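PDB 1G0D: protein-glutamine gamma-glutamyltransferase 2 from Pagrus major, which catalyses calcium-dependent cross-linking of proteins, joining peptide-bound glutamine to lysine or other primary amines with release of ammonia. Local coordinates for residues 185-188 against 189-193; 436-440 against 441-445. All blocks are in the same frame, centred on the assembly; numbering follows the deposited sequence.

Contact 1: residues 185-188 against 189-193; sequences MDIC and FEVLD
Met185 and Phe189 meet one turn apart on the helix 184-193, in the i/i+4 pairing of an alpha-helix. Phe189 N donates to Met185 O over 3.3 Å, with 163° at the hydrogen. Met185 CG, held anti to its own backbone N (chi1 173°), lies 4.1 Å from Phe189 CE1, the two side chains running at a slant to each other, and Phe189 CD1 lies 3.6 Å from Met185 O.

On the buried side, Ile187 O accepts from Val191 N at 2.9 Å and, weakly, from Glu190 N. Here Ile187, Val191 and Cys188 pack tightly against neighbouring helices: Ile187 and Val191 touch Trp259 of helix 253-261, and Cys188 rests on Val282 and Cys285 of helix 272-286, whose first residue is the active-site Cys272.

The partly exposed side, with Asp186, Glu190 and Asp193, is held by polar ends instead. Asp186 pairs with Arg31, and Asp193 with Arg209 and Lys64. The extended Glu190 chain brings OE2 within 4.0 Å of Ile187 CG2, although its hydrogen bond goes to Ser260. Back on the buried side, Val191 CG2 comes to 3.2 Å from Ile187 O.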
ATOM      1  N   MET A 185       3.985  15.490  -6.488  1.00 20.32           N
ATOM      2  CA  MET A 185       3.797  16.254  -5.274  1.00 18.53           C
ATOM      3  C   MET A 185       2.592  17.170  -5.467  1.00 18.34           C
ATOM      4  O   MET A 185       1.752  17.326  -4.584  1.00 19.80           O
ATOM      5  CB  MET A 185       5.034  17.098  -4.972  1.00 20.37           C
ATOM      6  CG  MET A 185       4.849  18.054  -3.800  1.00 18.95           C
ATOM      7  SD  MET A 185       6.061  19.356  -3.699  1.00 21.66           S
ATOM      8  CE  MET A 185       5.570  20.382  -5.135  1.00 20.36           C
ATOM      9  N   ASP A 186       2.505  17.781  -6.629  1.00 17.72           N
ATOM     10  CA  ASP A 186       1.408  18.684  -6.905  1.00 15.88           C
ATOM     11  C   ASP A 186       0.055  17.996  -6.867  1.00 17.21           C
ATOM     12  O   ASP A 186      -0.939  18.602  -6.423  1.00 16.50           O
ATOM     13  CB  ASP A 186       1.625  19.303  -8.251  1.00 16.59           C
ATOM     14  CG  ASP A 186       2.912  20.024  -8.326  1.00 20.15           C
ATOM     15  OD1 ASP A 186       2.832  21.259  -8.296  1.00 24.23           O
ATOM     16  OD2 ASP A 186       3.985  19.370  -8.409  1.00 23.46           O
ATOM     17  N   ILE A 187       0.017  16.751  -7.352  1.00 15.38           N
ATOM     18  CA  ILE A 187      -1.213  15.960  -7.354  1.00 14.36           C
ATOM     19  C   ILE A 187      -1.564  15.529  -5.925  1.00 17.67           C
ATOM     20  O   ILE A 187      -2.735  15.363  -5.581  1.00 24.03           O
ATOM     21  CB  ILE A 187      -1.085  14.670  -8.181  1.00  9.41           C
ATOM     22  CG1 ILE A 187      -0.824  14.978  -9.656  1.00 11.00           C
ATOM     23  CG2 ILE A 187      -2.364  13.910  -8.086  1.00  9.31           C
ATOM     24  CD1 ILE A 187      -0.197  13.845 -10.440  1.00  2.00           C
ATOM     25  N   CYS A 188      -0.551  15.318  -5.089  1.00 18.39           N
ATOM     26  CA  CYS A 188      -0.814  14.925  -3.724  1.00 14.13           C
ATOM     27  C   CYS A 188      -1.618  16.027  -3.054  1.00 13.91           C
ATOM     28  O   CYS A 188      -2.614  15.713  -2.428  1.00 21.91           O
ATOM     29  CB  CYS A 188       0.486  14.652  -2.984  1.00 12.24           C
ATOM     30  SG  CYS A 188       1.225  13.089  -3.441  1.00 13.90           S
ATOM     31  N   PHE A 189      -1.217  17.300  -3.192  1.00 14.17           N
ATOM     32  CA  PHE A 189      -1.967  18.442  -2.614  1.00 12.57           C
ATOM     33  C   PHE A 189      -3.319  18.622  -3.297  1.00 13.96           C
ATOM     34  O   PHE A 189      -4.214  19.229  -2.735  1.00 14.92           O
ATOM     35  CB  PHE A 189      -1.192  19.767  -2.727  1.00 11.99           C
ATOM     36  CG  PHE A 189      -0.080  19.909  -1.713  1.00 11.71           C
ATOM     37  CD1 PHE A 189       1.254  19.889  -2.117  1.00 11.20           C
ATOM     38  CD2 PHE A 189      -0.363  19.944  -0.352  1.00 11.02           C
ATOM     39  CE1 PHE A 189       2.290  19.887  -1.178  1.00 15.00           C
ATOM     40  CE2 PHE A 189       0.667  19.944   0.595  1.00 13.78           C
ATOM     41  CZ  PHE A 189       1.997  19.911   0.184  1.00  8.84           C
ATOM     42  N   GLU A 190      -3.462  18.084  -4.507  1.00 15.71           N
ATOM     43  CA  GLU A 190      -4.721  18.147  -5.256  1.00 14.24           C
ATOM     44  C   GLU A 190      -5.733  17.164  -4.647  1.00 16.95           C
ATOM     45  O   GLU A 190      -6.944  17.394  -4.620  1.00 15.70           O
ATOM     46  CB  GLU A 190      -4.459  17.765  -6.708  1.00 14.81           C
ATOM     47  CG  GLU A 190      -5.508  18.292  -7.644  1.00 18.32           C
ATOM     48  CD  GLU A 190      -5.370  17.793  -9.069  1.00 22.33           C
ATOM     49  OE1 GLU A 190      -6.266  18.143  -9.855  1.00 25.57           O
ATOM     50  OE2 GLU A 190      -4.408  17.063  -9.415  1.00 22.82           O
ATOM     51  N   VAL A 191      -5.229  16.031  -4.183  1.00 17.75           N
ATOM     52  CA  VAL A 191      -6.076  15.042  -3.544  1.00 15.45           C
ATOM     53  C   VAL A 191      -6.603  15.680  -2.251  1.00 18.93           C
ATOM     54  O   VAL A 191      -7.742  15.471  -1.859  1.00 20.22           O
ATOM     55  CB  VAL A 191      -5.265  13.767  -3.175  1.00 13.35           C
ATOM     56  CG1 VAL A 191      -6.136  12.799  -2.389  1.00 13.20           C
ATOM     57  CG2 VAL A 191      -4.745  13.092  -4.442  1.00  9.70           C
ATOM     58  N   LEU A 192      -5.776  16.485  -1.592  1.00 19.76           N
ATOM     59  CA  LEU A 192      -6.199  17.103  -0.344  1.00 16.96           C
ATOM     60  C   LEU A 192      -7.200  18.209  -0.666  1.00 21.24           C
ATOM     61  O   LEU A 192      -8.119  18.487   0.116  1.00 23.77           O
ATOM     62  CB  LEU A 192      -4.977  17.680   0.398  1.00 19.51           C
ATOM     63  CG  LEU A 192      -4.064  16.793   1.291  1.00 20.04           C
ATOM     64  CD1 LEU A 192      -2.881  17.596   1.841  1.00 11.57           C
ATOM     65  CD2 LEU A 192      -4.882  16.205   2.449  1.00 15.66           C
ATOM     66  N   ASP A 193      -7.044  18.824  -1.841  1.00 21.43           N
ATOM     67  CA  ASP A 193      -7.914  19.936  -2.260  1.00 19.89           C
ATOM     68  C   ASP A 193      -9.290  19.554  -2.772  1.00 17.61           C
ATOM     69  O   ASP A 193     -10.173  20.402  -2.869  1.00 19.12           O
ATOM     70  CB  ASP A 193      -7.235  20.766  -3.354  1.00 18.68           C
ATOM     71  CG  ASP A 193      -6.032  21.559  -2.850  1.00 20.88           C
ATOM     72  OD1 ASP A 193      -5.273  22.081  -3.700  1.00 19.33           O
ATOM     73  OD2 ASP A 193      -5.840  21.661  -1.618  1.00 25.94           O
TER

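Contact 2: residues 436-440 against 441-445. With SO4 (sulfate ion), chain B.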
ATOM      1  N   VAL A 436       6.439  -8.897  10.670  1.00 12.81           N
ATOM      2  CA  VAL A 436       6.053  -7.888  11.622  1.00 10.38           C
ATOM      3  C   VAL A 436       4.876  -8.323  12.533  1.00 11.02           C
ATOM      4  O   VAL A 436       4.333  -7.548  13.308  1.00 10.39           O
ATOM      5  CB  VAL A 436       5.812  -6.614  10.735  1.00  8.30           C
ATOM      6  CG1 VAL A 436       4.446  -6.190  10.741  1.00  5.25           C
ATOM      7  CG2 VAL A 436       6.734  -5.547  11.128  1.00  9.19           C
ATOM      8  N   THR A 437       4.545  -9.611  12.506  1.00 15.62           N
ATOM      9  CA  THR A 437       3.402 -10.120  13.274  1.00 16.76           C
ATOM     10  C   THR A 437       3.403  -9.774  14.744  1.00 17.72           C
ATOM     11  O   THR A 437       2.417  -9.268  15.291  1.00 19.97           O
ATOM     12  CB  THR A 437       3.243 -11.673  13.112  1.00 20.06           C
ATOM     13  OG1 THR A 437       3.500 -12.054  11.751  1.00 21.94           O
ATOM     14  CG2 THR A 437       1.819 -12.117  13.472  1.00 15.12           C
ATOM     15  N   LEU A 438       4.511 -10.029  15.412  1.00 19.32           N
ATOM     16  CA  LEU A 438       4.542  -9.722  16.825  1.00 16.03           C
ATOM     17  C   LEU A 438       4.269  -8.237  17.200  1.00 15.02           C
ATOM     18  O   LEU A 438       3.997  -7.956  18.352  1.00 15.88           O
ATOM     19  CB  LEU A 438       5.860 -10.210  17.404  1.00 14.99           C
ATOM     20  CG  LEU A 438       5.859 -10.046  18.914  1.00 22.71           C
ATOM     21  CD1 LEU A 438       4.979 -11.076  19.554  1.00 20.60           C
ATOM     22  CD2 LEU A 438       7.253 -10.193  19.421  1.00 29.37           C
ATOM     23  N   HIS A 439       4.343  -7.292  16.256  1.00 15.92           N
ATOM     24  CA  HIS A 439       4.056  -5.875  16.569  1.00 13.94           C
ATOM     25  C   HIS A 439       2.550  -5.811  16.787  1.00 16.91           C
ATOM     26  O   HIS A 439       2.021  -4.900  17.439  1.00 12.07           O
ATOM     27  CB  HIS A 439       4.269  -4.927  15.385  1.00 16.23           C
ATOM     28  CG  HIS A 439       5.670  -4.808  14.896  1.00 20.86           C
ATOM     29  ND1 HIS A 439       6.733  -5.475  15.465  1.00 21.16           N
ATOM     30  CD2 HIS A 439       6.183  -4.080  13.873  1.00 25.51           C
ATOM     31  CE1 HIS A 439       7.844  -5.171  14.812  1.00 20.28           C
ATOM     32  NE2 HIS A 439       7.541  -4.323  13.846  1.00 25.86           N
ATOM     33  N   TYR A 440       1.861  -6.744  16.134  1.00 19.10           N
ATOM     34  CA  TYR A 440       0.413  -6.791  16.184  1.00 19.15           C
ATOM     35  C   TYR A 440      -0.134  -7.701  17.210  1.00 21.26           C
ATOM     36  O   TYR A 440      -1.141  -7.377  17.818  1.00 24.90           O
ATOM     37  CB  TYR A 440      -0.171  -7.188  14.838  1.00 12.07           C
ATOM     38  CG  TYR A 440      -0.102  -6.061  13.853  1.00 14.20           C
ATOM     39  CD1 TYR A 440       0.969  -5.945  12.969  1.00 15.33           C
ATOM     40  CD2 TYR A 440      -1.113  -5.114  13.795  1.00 16.55           C
ATOM     41  CE1 TYR A 440       1.024  -4.918  12.050  1.00 14.82           C
ATOM     42  CE2 TYR A 440      -1.073  -4.075  12.880  1.00 17.78           C
ATOM     43  CZ  TYR A 440      -0.005  -3.983  12.007  1.00 17.88           C
ATOM     44  OH  TYR A 440       0.003  -2.976  11.070  1.00 22.62           O
ATOM     45  N   LYS A 441       0.506  -8.842  17.434  1.00 20.42           N
ATOM     46  CA  LYS A 441      -0.070  -9.721  18.425  1.00 21.24           C
ATOM     47  C   LYS A 441       0.863 -10.592  19.227  1.00 21.11           C
ATOM     48  O   LYS A 441       1.904 -11.008  18.753  1.00 24.51           O
ATOM     49  CB  LYS A 441      -1.148 -10.594  17.769  1.00 23.50           C
ATOM     50  CG  LYS A 441      -0.850 -11.048  16.358  1.00 17.18           C
ATOM     51  CD  LYS A 441      -2.139 -11.300  15.645  1.00 14.37           C
ATOM     52  CE  LYS A 441      -2.314 -12.776  15.337  1.00 13.00           C
ATOM     53  NZ  LYS A 441      -3.686 -13.215  15.745  1.00 16.12           N
ATOM     54  N   TYR A 442       0.460 -10.876  20.456  1.00 18.65           N
ATOM     55  CA  TYR A 442       1.250 -11.694  21.327  1.00 16.89           C
ATOM     56  C   TYR A 442       1.208 -13.071  20.740  1.00 20.34           C
ATOM     57  O   TYR A 442       0.238 -13.430  20.109  1.00 23.15           O
ATOM     58  CB  TYR A 442       0.643 -11.659  22.687  1.00 14.73           C
ATOM     59  CG  TYR A 442       1.026 -10.395  23.377  1.00 16.22           C
ATOM     60  CD1 TYR A 442       2.331 -10.211  23.818  1.00 16.95           C
ATOM     61  CD2 TYR A 442       0.091  -9.407  23.644  1.00 12.33           C
ATOM     62  CE1 TYR A 442       2.694  -9.085  24.511  1.00 13.25           C
ATOM     63  CE2 TYR A 442       0.446  -8.276  24.338  1.00 15.63           C
ATOM     64  CZ  TYR A 442       1.758  -8.122  24.776  1.00 15.69           C
ATOM     65  OH  TYR A 442       2.146  -6.994  25.474  1.00 15.00           O
ATOM     66  N   PRO A 443       2.263 -13.870  20.940  1.00 22.58           N
ATOM     67  CA  PRO A 443       2.289 -15.217  20.376  1.00 21.63           C
ATOM     68  C   PRO A 443       1.091 -16.016  20.796  1.00 24.76           C
ATOM     69  O   PRO A 443       0.589 -15.866  21.901  1.00 26.63           O
ATOM     70  CB  PRO A 443       3.600 -15.808  20.879  1.00 20.51           C
ATOM     71  CG  PRO A 443       4.054 -14.896  21.959  1.00 21.78           C
ATOM     72  CD  PRO A 443       3.462 -13.566  21.734  1.00 21.68           C
ATOM     73  N   GLU A 444       0.633 -16.857  19.883  1.00 28.67           N
ATOM     74  CA  GLU A 444      -0.528 -17.695  20.078  1.00 32.95           C
ATOM     75  C   GLU A 444      -0.436 -18.567  21.317  1.00 33.08           C
ATOM     76  O   GLU A 444       0.528 -19.302  21.486  1.00 35.50           O
ATOM     77  CB  GLU A 444      -0.659 -18.567  18.869  1.00 38.18           C
ATOM     78  CG  GLU A 444      -2.001 -19.133  18.662  1.00 49.20           C
ATOM     79  CD  GLU A 444      -1.938 -20.073  17.504  1.00 58.18           C
ATOM     80  OE1 GLU A 444      -1.574 -19.592  16.404  1.00 63.23           O
ATOM     81  OE2 GLU A 444      -2.218 -21.281  17.687  1.00 65.63           O
ATOM     82  N   GLY A 445      -1.445 -18.510  22.171  1.00 31.38           N
ATOM     83  CA  GLY A 445      -1.406 -19.302  23.385  1.00 32.59           C
ATOM     84  C   GLY A 445      -0.788 -18.597  24.593  1.00 36.06           C
ATOM     85  O   GLY A 445      -1.051 -18.945  25.737  1.00 39.64           O
TER
HETATM   86  S   SO4 B 696       9.842  -1.130  13.476  1.00 45.50           S
HETATM   87  O1  SO4 B 696       8.653  -1.176  14.184  1.00 41.06           O
HETATM   88  O2  SO4 B 696      10.069   0.213  13.096  1.00 37.14           O
HETATM   89  O3  SO4 B 696      10.782  -1.427  14.459  1.00 41.68           O
HETATM   90  O4  SO4 B 696       9.845  -2.140  12.453  1.00 34.50           O
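Thr437 O and Lys441 N form the backbone link between 436-440 and 441-445, an i+4 bond in the short, weakly bonded helical turn about 437-440. This bond is 2.9 Å long with 152° at the hydrogen, and the donor lies in the carbonyl plane. Thr437 O also takes a 2.7 Å bond from Tyr440 N, so two N-H groups grip one oxygen. A CA-H...O contact adds to the turn: Leu438 CA reaches Lys441 O at 3.5 Å, close to straight at the hydrogen (163°).

The apolar contacts lie around this framework. Leu438 CG stands anti to the backbone N (chi1 -174°), which carries CD1 back across the turn to Pro443 CD at 3.6 Å, while Thr437 CG2 and Lys441 CG run side by side 4.1 Å apart.

Among the charged and polar ends, His439 NE2 makes a weak 3.5 Å bond to O4 of a sulfate, probably from the crystallisation liquor, which Arg291 and Trp351 also hold. Tyr440 OH bonds Trp334. Lys441, bent at chi3 and chi4, delivers NZ to Val394 O and Asn395 OD1.

Asn395 and Glu444 probably bind calcium, as in related enzymes. If Asn395 does so through OD1, the Lys441 ammonium would be expected to compete with the metal for that oxygen.

From the N terminus, contact 1 comes first, wholly within helix 184-193, and contact 2 follows some 240 residues later, in the turn about 437-440 and the loop leading to helix 447-456. Each joins adjoining residues, so neither closes a long loop; they follow in series, without nesting or crossing. The centres of contact 1 and contact 2 are 36 Å apart, on opposite sides of the chain's centre. Their nearest atoms are about 22 Å apart. Residues 185-193 pack on the C-terminal part of helix 272-286, the helix that starts at Cys272, whereas 436-445 reaches strand 290-298 and, through Tyr440, Trp334 on the strand that carries His332.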